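PDB 1R0K: 1-deoxy-D-xylulose 5-phosphate reductoisomerase from Zymomonas mobilis, which catalyses the NADPH-dependent rearrangement and reduction of 1-deoxy-D-xylulose 5-phosphate to 2-C-methyl-D-erythritol 4-phosphate, a step of isoprenoid biosynthesis that needs a divalent metal ion. Local coordinates for residues Met98-Gly103 with Ala121-Glu126; Gly11-Ile16 with Leu36-Asn41; Ile172-Gly177 with Ser244-Met249; Leu21-Arg26 with Asp265-Ile270. One frame throughout, in Å; residues are numbered along the deposited sequence.

Contact 1 (Met98-Gly103 with Ala121-Glu126); sequences MAAIIG and ALANKE
The carboxamide of Asn124 meets two backbone carbonyls of 98-103 at its edge, both near the amide plane. Its ND2 lies 2.6 Å from Ile101 O, in that carbonyl's own plane, and 3.0 Å from Gly103 O, whose plane it meets at a tilt of 22°. With CG anti to the backbone N (chi1 172°), the amide swings across to the loop of 98-103, while OD1 accepts from Ser127 OG and fixes which end carries the N-H groups. The Glu126 carboxylate sits against Gly103, where OE1 takes a weak bond from Gly103 N at 3.0 Å and a water bridges OE2 to the same nitrogen, again weakly on that side.

Before these loops the segments are adjacent parallel strands of the Rossmann-type sheet, joined through helix 107-115 as a beta-alpha-beta unit. Ala99 N donates to Ala121 O at 2.8 Å, and Ala99 O accepts from Ala123 N (3.0 Å) and Asn124 N (3.1 Å), which come from opposite faces of its plane. Met98 CE packs on Ala121 CB at 3.9 Å.

Replacing Asn124 by alanine removes ND2, which would probably leave the carbonyls of Ile101 and Gly103 without this shared donor. Asn124 and Glu126 are predicted to bind NADPH. The double grip of ND2 ties the 101-103 loop to the residue that precedes the turn into the next helix.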
# COMPACT_ATOMS: atom_id res chain seq x y z
N MET B 98 -2.87 -17.03 -18.45
CA MET B 98 -1.80 -16.06 -18.47
C MET B 98 -1.65 -15.68 -19.94
O MET B 98 -1.27 -16.51 -20.76
CB MET B 98 -0.49 -16.68 -17.94
CG MET B 98 0.76 -15.84 -18.21
SD MET B 98 0.65 -14.14 -17.61
CE MET B 98 0.95 -14.38 -15.89
N ALA B 99 -1.98 -14.44 -20.27
CA ALA B 99 -1.88 -13.96 -21.64
C ALA B 99 -0.53 -13.27 -21.78
O ALA B 99 -0.40 -12.08 -21.51
CB ALA B 99 -3.00 -12.98 -21.93
N ALA B 100 0.47 -14.03 -22.22
CA ALA B 100 1.81 -13.49 -22.34
C ALA B 100 2.41 -13.52 -23.74
O ALA B 100 3.62 -13.39 -23.90
CB ALA B 100 2.73 -14.21 -21.36
N ILE B 101 1.57 -13.70 -24.76
CA ILE B 101 2.05 -13.69 -26.14
C ILE B 101 2.24 -12.20 -26.46
O ILE B 101 1.30 -11.43 -26.33
CB ILE B 101 1.00 -14.27 -27.11
CG1 ILE B 101 0.75 -15.75 -26.78
CG2 ILE B 101 1.48 -14.12 -28.55
CD1 ILE B 101 -0.42 -16.35 -27.52
N ILE B 102 3.44 -11.81 -26.87
CA ILE B 102 3.69 -10.39 -27.16
C ILE B 102 3.33 -9.98 -28.59
O ILE B 102 3.21 -10.82 -29.48
CB ILE B 102 5.17 -10.02 -26.90
CG1 ILE B 102 6.07 -10.65 -27.96
CG2 ILE B 102 5.58 -10.49 -25.52
CD1 ILE B 102 7.53 -10.23 -27.86
N GLY B 103 3.16 -8.67 -28.78
CA GLY B 103 2.84 -8.14 -30.10
C GLY B 103 1.39 -8.27 -30.50
O GLY B 103 0.58 -8.82 -29.76
N ALA B 121 -4.88 -13.17 -16.64
CA ALA B 121 -3.76 -12.38 -16.13
C ALA B 121 -3.16 -11.80 -17.41
O ALA B 121 -2.65 -12.54 -18.26
CB ALA B 121 -2.75 -13.30 -15.40
N LEU B 122 -3.24 -10.48 -17.55
CA LEU B 122 -2.78 -9.82 -18.77
C LEU B 122 -1.37 -9.24 -18.76
O LEU B 122 -1.06 -8.34 -17.98
CB LEU B 122 -3.77 -8.71 -19.15
CG LEU B 122 -3.46 -7.89 -20.41
CD1 LEU B 122 -3.41 -8.81 -21.62
CD2 LEU B 122 -4.53 -6.82 -20.61
N ALA B 123 -0.53 -9.77 -19.65
CA ALA B 123 0.85 -9.32 -19.79
C ALA B 123 1.02 -8.65 -21.17
O ALA B 123 1.79 -7.70 -21.31
CB ALA B 123 1.80 -10.50 -19.65
N ASN B 124 0.30 -9.15 -22.17
CA ASN B 124 0.37 -8.59 -23.53
C ASN B 124 0.02 -7.10 -23.48
O ASN B 124 -1.05 -6.73 -23.00
CB ASN B 124 -0.60 -9.34 -24.45
CG ASN B 124 -0.72 -8.69 -25.83
OD1 ASN B 124 -1.53 -7.78 -26.03
ND2 ASN B 124 0.09 -9.14 -26.77
N LYS B 125 0.91 -6.26 -23.99
CA LYS B 125 0.70 -4.81 -23.97
C LYS B 125 -0.19 -4.24 -25.08
O LYS B 125 -0.93 -3.28 -24.85
CB LYS B 125 2.06 -4.10 -24.01
CG LYS B 125 2.97 -4.46 -22.84
CD LYS B 125 4.33 -3.79 -22.98
CE LYS B 125 5.22 -4.08 -21.79
NZ LYS B 125 5.56 -5.53 -21.70
N GLU B 126 -0.12 -4.81 -26.28
CA GLU B 126 -0.94 -4.32 -27.39
C GLU B 126 -2.43 -4.37 -27.06
O GLU B 126 -3.21 -3.53 -27.52
CB GLU B 126 -0.67 -5.13 -28.66
CG GLU B 126 0.67 -4.86 -29.34
CD GLU B 126 1.86 -5.34 -28.53
OE1 GLU B 126 1.70 -6.25 -27.69
OE2 GLU B 126 2.97 -4.81 -28.75
O HOH W 1 5.07 -6.26 -27.95

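Contact 2 (Gly11-Ile16 with Leu36-Asn41); sequences GATGSI and LTANRN. With ACT (acetate ion), chain F.
Gly11 and Ala12 start the nucleotide-binding turn of a Rossmann-type beta-alpha-beta unit, between strand 5-10 and helix 15-25, and both dock on Thr37 in the next strand. Ala12 N points almost straight at Thr37 O, 2.8 Å away with an N-H...O angle of 171°. Gly11 N is held by the Thr37 side chain, its distance to OG1 being 2.9 Å, and has a weak second bond to Thr37 O at 3.3 Å. The hydroxyl can reach it because chi1 of 79° sets OG1 between the backbone N and the carbonyl carbon of Thr37. A valine in place of Thr37 would probably leave Gly11 N with the weak carbonyl bond alone on this side, making the start of the turn less firmly fixed.

Farther along, Thr13 lays CG2 over Ala38 CB at 3.7 Å and gives its hydroxyl proton to an acetate oxygen, OG1 to O 2.7 Å. That same acetate O collects the backbone N-H groups of Asn39 (2.9 Å), Arg40 and Asn41 (each 3.2 Å). The acetate probably came from the crystallisation liquor, yet this group of donors suggests a place suited to an anion, consistent with the predicted NADPH-binding roles of Thr13, Arg40 and Asn41.

Around this site, Asn41 is the N-cap of helix 42-51, its OD1 accepting from Asp44 N, and Arg40 forms a salt bridge with Asp61. Leu36 packs against Leu45 and Ala48 of that helix, while strand 56-59 pairs with the far edge of strand 31-38.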
# COMPACT_ATOMS: atom_id res chain seq x y z
N GLY B 11 2.23 -18.12 -24.24
CA GLY B 11 3.56 -17.53 -24.26
C GLY B 11 4.27 -18.02 -23.01
O GLY B 11 4.70 -17.24 -22.17
N ALA B 12 4.40 -19.34 -22.90
CA ALA B 12 5.01 -19.96 -21.73
C ALA B 12 6.52 -20.09 -21.73
O ALA B 12 7.10 -20.54 -20.74
CB ALA B 12 4.39 -21.33 -21.52
N THR B 13 7.17 -19.69 -22.82
CA THR B 13 8.63 -19.82 -22.90
C THR B 13 9.41 -18.53 -22.74
O THR B 13 10.64 -18.55 -22.66
CB THR B 13 9.03 -20.48 -24.23
OG1 THR B 13 8.49 -19.72 -25.31
CG2 THR B 13 8.49 -21.91 -24.29
N GLY B 14 8.70 -17.40 -22.69
CA GLY B 14 9.37 -16.13 -22.50
C GLY B 14 9.68 -15.99 -21.02
O GLY B 14 9.47 -16.94 -20.27
N SER B 15 10.15 -14.83 -20.58
CA SER B 15 10.46 -14.64 -19.16
C SER B 15 9.22 -14.72 -18.28
O SER B 15 9.25 -15.34 -17.22
CB SER B 15 11.18 -13.30 -18.94
OG SER B 15 10.39 -12.22 -19.41
N ILE B 16 8.13 -14.08 -18.71
CA ILE B 16 6.89 -14.12 -17.93
C ILE B 16 6.39 -15.56 -17.83
O ILE B 16 6.00 -16.03 -16.76
CB ILE B 16 5.78 -13.25 -18.57
CG1 ILE B 16 6.18 -11.77 -18.53
CG2 ILE B 16 4.45 -13.47 -17.85
CD1 ILE B 16 6.24 -11.17 -17.13
N LEU B 36 -0.40 -24.87 -23.19
CA LEU B 36 0.81 -24.06 -23.09
C LEU B 36 1.14 -23.72 -24.53
O LEU B 36 0.98 -24.57 -25.41
CB LEU B 36 1.96 -24.86 -22.48
CG LEU B 36 1.86 -25.33 -21.03
CD1 LEU B 36 3.19 -25.96 -20.63
CD2 LEU B 36 1.51 -24.17 -20.10
N THR B 37 1.58 -22.50 -24.79
CA THR B 37 1.92 -22.13 -26.15
C THR B 37 3.26 -21.42 -26.16
O THR B 37 3.69 -20.88 -25.15
CB THR B 37 0.89 -21.18 -26.77
OG1 THR B 37 1.11 -19.85 -26.30
CG2 THR B 37 -0.52 -21.62 -26.41
N ALA B 38 3.92 -21.46 -27.31
CA ALA B 38 5.20 -20.79 -27.48
C ALA B 38 5.23 -20.25 -28.90
O ALA B 38 4.30 -20.48 -29.67
CB ALA B 38 6.34 -21.78 -27.26
N ASN B 39 6.28 -19.51 -29.24
CA ASN B 39 6.40 -18.94 -30.57
C ASN B 39 7.30 -19.80 -31.45
O ASN B 39 6.86 -20.35 -32.45
CB ASN B 39 6.95 -17.52 -30.48
CG ASN B 39 6.98 -16.82 -31.83
OD1 ASN B 39 5.96 -16.74 -32.52
ND2 ASN B 39 8.14 -16.30 -32.20
N ARG B 40 8.57 -19.93 -31.05
CA ARG B 40 9.51 -20.73 -31.82
C ARG B 40 10.34 -21.72 -30.99
O ARG B 40 11.01 -22.57 -31.56
CB ARG B 40 10.47 -19.81 -32.60
CG ARG B 40 9.81 -19.05 -33.75
CD ARG B 40 10.82 -18.15 -34.46
NE ARG B 40 11.95 -18.90 -35.00
CZ ARG B 40 11.89 -19.70 -36.06
NH1 ARG B 40 10.74 -19.87 -36.71
NH2 ARG B 40 12.98 -20.34 -36.48
N ASN B 41 10.27 -21.62 -29.66
CA ASN B 41 11.05 -22.52 -28.81
C ASN B 41 10.34 -23.83 -28.52
O ASN B 41 9.78 -24.03 -27.43
CB ASN B 41 11.40 -21.84 -27.49
CG ASN B 41 12.47 -22.60 -26.71
OD1 ASN B 41 12.41 -23.82 -26.57
ND2 ASN B 41 13.45 -21.87 -26.19
C ACT F . 9.54 -18.15 -28.11
O ACT F . 8.89 -19.28 -27.97
OXT ACT F . 10.07 -17.72 -29.18
CH3 ACT F . 9.71 -17.21 -26.96

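Contact 3 (Ile172-Gly177 with Ser244-Met249); sequences IITASG and SVIHSM
Ile172 and Met249 form an antiparallel hydrogen-bonded pair in the mixed four-stranded sheet, where strands 168-175 and 246-252 lie side by side. The local axes run 157° apart in direction and approach to 4.9 Å. The pair is reciprocal, Ile172 N donating to Met249 O at 2.8 Å and Met249 N to Ile172 O at 2.9 Å. On the same face of the pair, Met249 folds its chain at chi3 and brings CE to 4.0 Å from both CD1 and CG2 of Ile172.

One step on, side chains take over from the regular ladder. Thr174 OG1 donates to Ile246 O at 2.9 Å; chi1 of 49° turns the hydroxyl to that carbonyl and puts CG2 4.1 Å from Ile246 CG2, the two side chains crossing at about a right angle. Ser248 OG accepts a weak bond from Thr174 N, so a hydroxyl stands where a strand carbonyl would otherwise be expected.

In the next shell, strand 236-240 pairs with the far edge of 168-175, and Ile257 and Ala259 of strand 257-261 touch Met249. Phe289 of the second subunit packs on both Ile172 and Met249, placing this face at the dimer contact. Ser248 also touches Glu152, a predicted metal and substrate ligand, and Lys218, predicted to bind substrate, donates to Thr174 O. Near the end of 172-177, Ser176, likewise a predicted substrate ligand, rests its CB 3.3 Å from Ser244 OG.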
# COMPACT_ATOMS: atom_id res chain seq x y z
N ILE B 172 -0.18 7.40 -9.10
CA ILE B 172 1.19 7.77 -9.39
C ILE B 172 1.92 6.59 -10.02
O ILE B 172 2.13 5.57 -9.37
CB ILE B 172 1.94 8.17 -8.11
CG1 ILE B 172 1.15 9.25 -7.37
CG2 ILE B 172 3.34 8.67 -8.46
CD1 ILE B 172 1.71 9.56 -6.00
N ILE B 173 2.28 6.73 -11.28
CA ILE B 173 3.02 5.69 -11.96
C ILE B 173 4.49 6.04 -11.77
O ILE B 173 4.96 7.07 -12.25
CB ILE B 173 2.71 5.65 -13.47
CG1 ILE B 173 1.20 5.48 -13.69
CG2 ILE B 173 3.47 4.52 -14.13
CD1 ILE B 173 0.80 5.51 -15.15
N THR B 174 5.20 5.21 -11.02
CA THR B 174 6.62 5.46 -10.80
C THR B 174 7.39 5.08 -12.05
O THR B 174 6.97 4.20 -12.80
CB THR B 174 7.14 4.68 -9.59
OG1 THR B 174 6.73 3.31 -9.68
CG2 THR B 174 6.59 5.30 -8.30
N ALA B 175 8.52 5.75 -12.27
CA ALA B 175 9.34 5.51 -13.45
C ALA B 175 10.81 5.63 -13.07
O ALA B 175 11.19 6.57 -12.38
CB ALA B 175 9.01 6.53 -14.54
N SER B 176 11.62 4.67 -13.53
CA SER B 176 13.04 4.70 -13.24
C SER B 176 13.64 5.94 -13.89
O SER B 176 14.59 6.52 -13.38
CB SER B 176 13.74 3.46 -13.81
OG SER B 176 13.73 3.50 -15.22
N GLY B 177 13.09 6.32 -15.04
CA GLY B 177 13.60 7.47 -15.75
C GLY B 177 14.46 7.02 -16.91
O GLY B 177 14.86 7.82 -17.77
N SER B 244 13.32 2.31 -8.38
CA SER B 244 12.22 1.47 -8.84
C SER B 244 11.81 0.41 -7.83
O SER B 244 11.48 -0.71 -8.21
CB SER B 244 12.59 0.79 -10.17
OG SER B 244 12.79 1.74 -11.20
N VAL B 245 11.85 0.75 -6.54
CA VAL B 245 11.45 -0.20 -5.51
C VAL B 245 9.98 0.03 -5.21
O VAL B 245 9.24 -0.91 -4.93
CB VAL B 245 12.31 -0.08 -4.23
CG1 VAL B 245 13.64 -0.78 -4.44
CG2 VAL B 245 12.53 1.38 -3.87
N ILE B 246 9.56 1.29 -5.26
CA ILE B 246 8.14 1.59 -5.09
C ILE B 246 7.67 1.41 -6.53
O ILE B 246 8.10 2.14 -7.44
CB ILE B 246 7.88 3.04 -4.62
CG1 ILE B 246 8.37 3.20 -3.18
CG2 ILE B 246 6.40 3.37 -4.74
CD1 ILE B 246 8.10 4.56 -2.56
N HIS B 247 6.82 0.42 -6.74
CA HIS B 247 6.35 0.07 -8.08
C HIS B 247 5.19 0.90 -8.64
O HIS B 247 4.91 0.82 -9.83
CB HIS B 247 6.05 -1.43 -8.10
CG HIS B 247 7.25 -2.27 -7.79
ND1 HIS B 247 7.19 -3.40 -7.00
CD2 HIS B 247 8.55 -2.13 -8.15
CE1 HIS B 247 8.40 -3.91 -6.88
NE2 HIS B 247 9.24 -3.16 -7.56
N SER B 248 4.57 1.70 -7.78
CA SER B 248 3.48 2.63 -8.10
C SER B 248 2.59 2.89 -6.89
O SER B 248 2.65 2.17 -5.90
CB SER B 248 2.64 2.16 -9.30
OG SER B 248 3.28 2.55 -10.51
N MET B 249 1.77 3.94 -6.97
CA MET B 249 0.94 4.28 -5.82
C MET B 249 -0.43 4.83 -6.18
O MET B 249 -0.68 5.24 -7.32
CB MET B 249 1.68 5.32 -4.97
CG MET B 249 3.15 5.00 -4.73
SD MET B 249 3.98 6.28 -3.75
CE MET B 249 4.79 7.22 -5.03

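Contact 4 (Leu21-Arg26 with Asp265-Ile270); sequences LDLIER and DMRTPI
Leu23 and Arg267 make the close-packed half of this contact, where helix 15-25 meets the start of helix 267-275. Leu23 CD1 touches the backbone at Arg267 O, 3.5 Å away, and CD2 lies against the aliphatic stem of the arginine, 3.9 Å from its CD. Deeper in, Leu23 CD1 reaches Ile270 CG2 at 4.2 Å, and Ile270 also rests on Ser19 and Thr20 one turn earlier in the first helix.

The outer side is polar, and Arg26 there is exposed. The Arg267 chain bends at chi3 (-64°), which carries its guanidinium back over its own segment to Asp265. There NE and NH2 grip the carboxylate side-on, NE to OD1 at 3.1 Å and NH2 to the syn lone pair of OD2 at 2.8 Å. Asp265 OD1 also accepts from Arg267 N in a capping bond, reached from the same face as NE. Toward helix 15-25, Arg267 NH1 bridges to Asp22 OD2, though the position of NH1 is less certain than the rest. This OD2 meets the guanidinium at its edge, near its plane, the two group planes being 67° apart. Arg26 holds Asp22 side-on as well: its NE lies in line with OD2 at 2.7 Å, while NH2 takes OD1.

Two aspartates and two arginines thus form a salt-bridge network joining segments far apart in sequence. Asp22 probably offsets the approach of the Arg26 and Arg267 guanidinium groups, with the apolar Leu23 seam beneath.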
# COMPACT_ATOMS: atom_id res chain seq x y z
N LEU B 21 5.32 -20.55 -14.93
CA LEU B 21 5.42 -22.00 -14.75
C LEU B 21 6.10 -22.36 -13.44
O LEU B 21 5.73 -23.34 -12.78
CB LEU B 21 6.17 -22.62 -15.93
CG LEU B 21 5.27 -22.90 -17.14
CD1 LEU B 21 6.10 -23.26 -18.35
CD2 LEU B 21 4.31 -24.03 -16.79
N ASP B 22 7.09 -21.56 -13.05
CA ASP B 22 7.80 -21.78 -11.80
C ASP B 22 6.77 -21.89 -10.67
O ASP B 22 6.79 -22.84 -9.89
CB ASP B 22 8.75 -20.61 -11.51
CG ASP B 22 9.55 -20.80 -10.22
OD1 ASP B 22 10.63 -21.42 -10.27
OD2 ASP B 22 9.08 -20.33 -9.16
N LEU B 23 5.86 -20.93 -10.59
CA LEU B 23 4.85 -20.93 -9.54
C LEU B 23 3.84 -22.06 -9.70
O LEU B 23 3.41 -22.66 -8.71
CB LEU B 23 4.12 -19.58 -9.49
CG LEU B 23 5.01 -18.37 -9.20
CD1 LEU B 23 4.14 -17.13 -8.95
CD2 LEU B 23 5.88 -18.64 -7.98
N ILE B 24 3.46 -22.35 -10.94
CA ILE B 24 2.49 -23.42 -11.19
C ILE B 24 3.07 -24.79 -10.78
O ILE B 24 2.40 -25.58 -10.12
CB ILE B 24 2.10 -23.48 -12.69
CG1 ILE B 24 1.29 -22.23 -13.06
CG2 ILE B 24 1.28 -24.75 -12.96
CD1 ILE B 24 0.98 -22.12 -14.53
N GLU B 25 4.31 -25.04 -11.17
CA GLU B 25 4.94 -26.32 -10.86
C GLU B 25 5.24 -26.57 -9.38
O GLU B 25 5.45 -27.71 -8.98
CB GLU B 25 6.18 -26.48 -11.73
CG GLU B 25 5.81 -26.75 -13.18
CD GLU B 25 7.00 -26.95 -14.08
OE1 GLU B 25 7.49 -25.95 -14.66
OE2 GLU B 25 7.46 -28.11 -14.18
N ARG B 26 5.23 -25.51 -8.58
CA ARG B 26 5.44 -25.63 -7.14
C ARG B 26 4.08 -25.91 -6.51
O ARG B 26 3.96 -26.07 -5.30
CB ARG B 26 5.98 -24.32 -6.55
CG ARG B 26 7.34 -23.90 -7.06
CD ARG B 26 7.70 -22.49 -6.60
NE ARG B 26 9.00 -22.09 -7.13
CZ ARG B 26 10.16 -22.54 -6.67
NH1 ARG B 26 10.19 -23.40 -5.66
NH2 ARG B 26 11.29 -22.14 -7.24
N ASP B 265 11.56 -9.25 -8.62
CA ASP B 265 11.10 -10.58 -9.03
C ASP B 265 9.66 -10.53 -9.56
O ASP B 265 8.73 -10.19 -8.83
CB ASP B 265 11.16 -11.53 -7.84
CG ASP B 265 11.18 -12.99 -8.25
OD1 ASP B 265 10.44 -13.37 -9.18
OD2 ASP B 265 11.94 -13.77 -7.64
N MET B 266 9.49 -10.90 -10.83
CA MET B 266 8.17 -10.88 -11.44
C MET B 266 7.22 -11.93 -10.88
O MET B 266 6.03 -11.92 -11.18
CB MET B 266 8.29 -11.03 -12.96
CG MET B 266 8.77 -9.78 -13.68
SD MET B 266 7.69 -8.35 -13.36
CE MET B 266 6.17 -8.85 -14.21
N ARG B 267 7.74 -12.85 -10.06
CA ARG B 267 6.87 -13.86 -9.47
C ARG B 267 5.96 -13.22 -8.43
O ARG B 267 4.94 -13.79 -8.06
CB ARG B 267 7.69 -15.00 -8.84
CG ARG B 267 8.24 -15.97 -9.88
CD ARG B 267 9.14 -17.03 -9.27
NE ARG B 267 10.34 -16.45 -8.68
CZ ARG B 267 11.36 -17.16 -8.21
NH1 ARG B 267 11.32 -18.48 -8.25
NH2 ARG B 267 12.41 -16.54 -7.67
N THR B 268 6.32 -12.03 -7.96
CA THR B 268 5.48 -11.36 -6.98
C THR B 268 4.18 -10.90 -7.65
O THR B 268 3.10 -11.26 -7.22
CB THR B 268 6.20 -10.17 -6.30
OG1 THR B 268 7.25 -10.68 -5.47
CG2 THR B 268 5.23 -9.36 -5.44
N PRO B 269 4.28 -10.09 -8.72
CA PRO B 269 3.02 -9.68 -9.36
C PRO B 269 2.30 -10.87 -10.01
O PRO B 269 1.08 -10.94 -9.98
CB PRO B 269 3.48 -8.62 -10.38
CG PRO B 269 4.92 -9.02 -10.67
CD PRO B 269 5.42 -9.35 -9.29
N ILE B 270 3.05 -11.80 -10.60
CA ILE B 270 2.42 -12.96 -11.22
C ILE B 270 1.72 -13.76 -10.12
O ILE B 270 0.56 -14.14 -10.27
CB ILE B 270 3.46 -13.87 -11.95
CG1 ILE B 270 4.02 -13.15 -13.17
CG2 ILE B 270 2.80 -15.18 -12.39
CD1 ILE B 270 5.15 -13.89 -13.86

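Contacts 1 and 2 belong to the same parallel sheet and touch where Ala100 and Met98 pack on Ile16. Contact 1 pairs two strand ends and the loops after them, its centre about 6 Å from the chain's centre; contact 2 docks the turn after strand 5-10 on Thr37. Contact 3, in the separate mixed sheet, is the buried one and touches none of the others. Contacts 1, 2 and 4 are partly buried, each with an exposed residue taking part. Contact 4 shares helix 15-25 with contact 2 and meets contact 1 through Met98 and Ile270. Main-chain bonds are joined by side-chain ones at the sheets, whereas contact 4 adds a salt-bridge network, of which one bridge crosses.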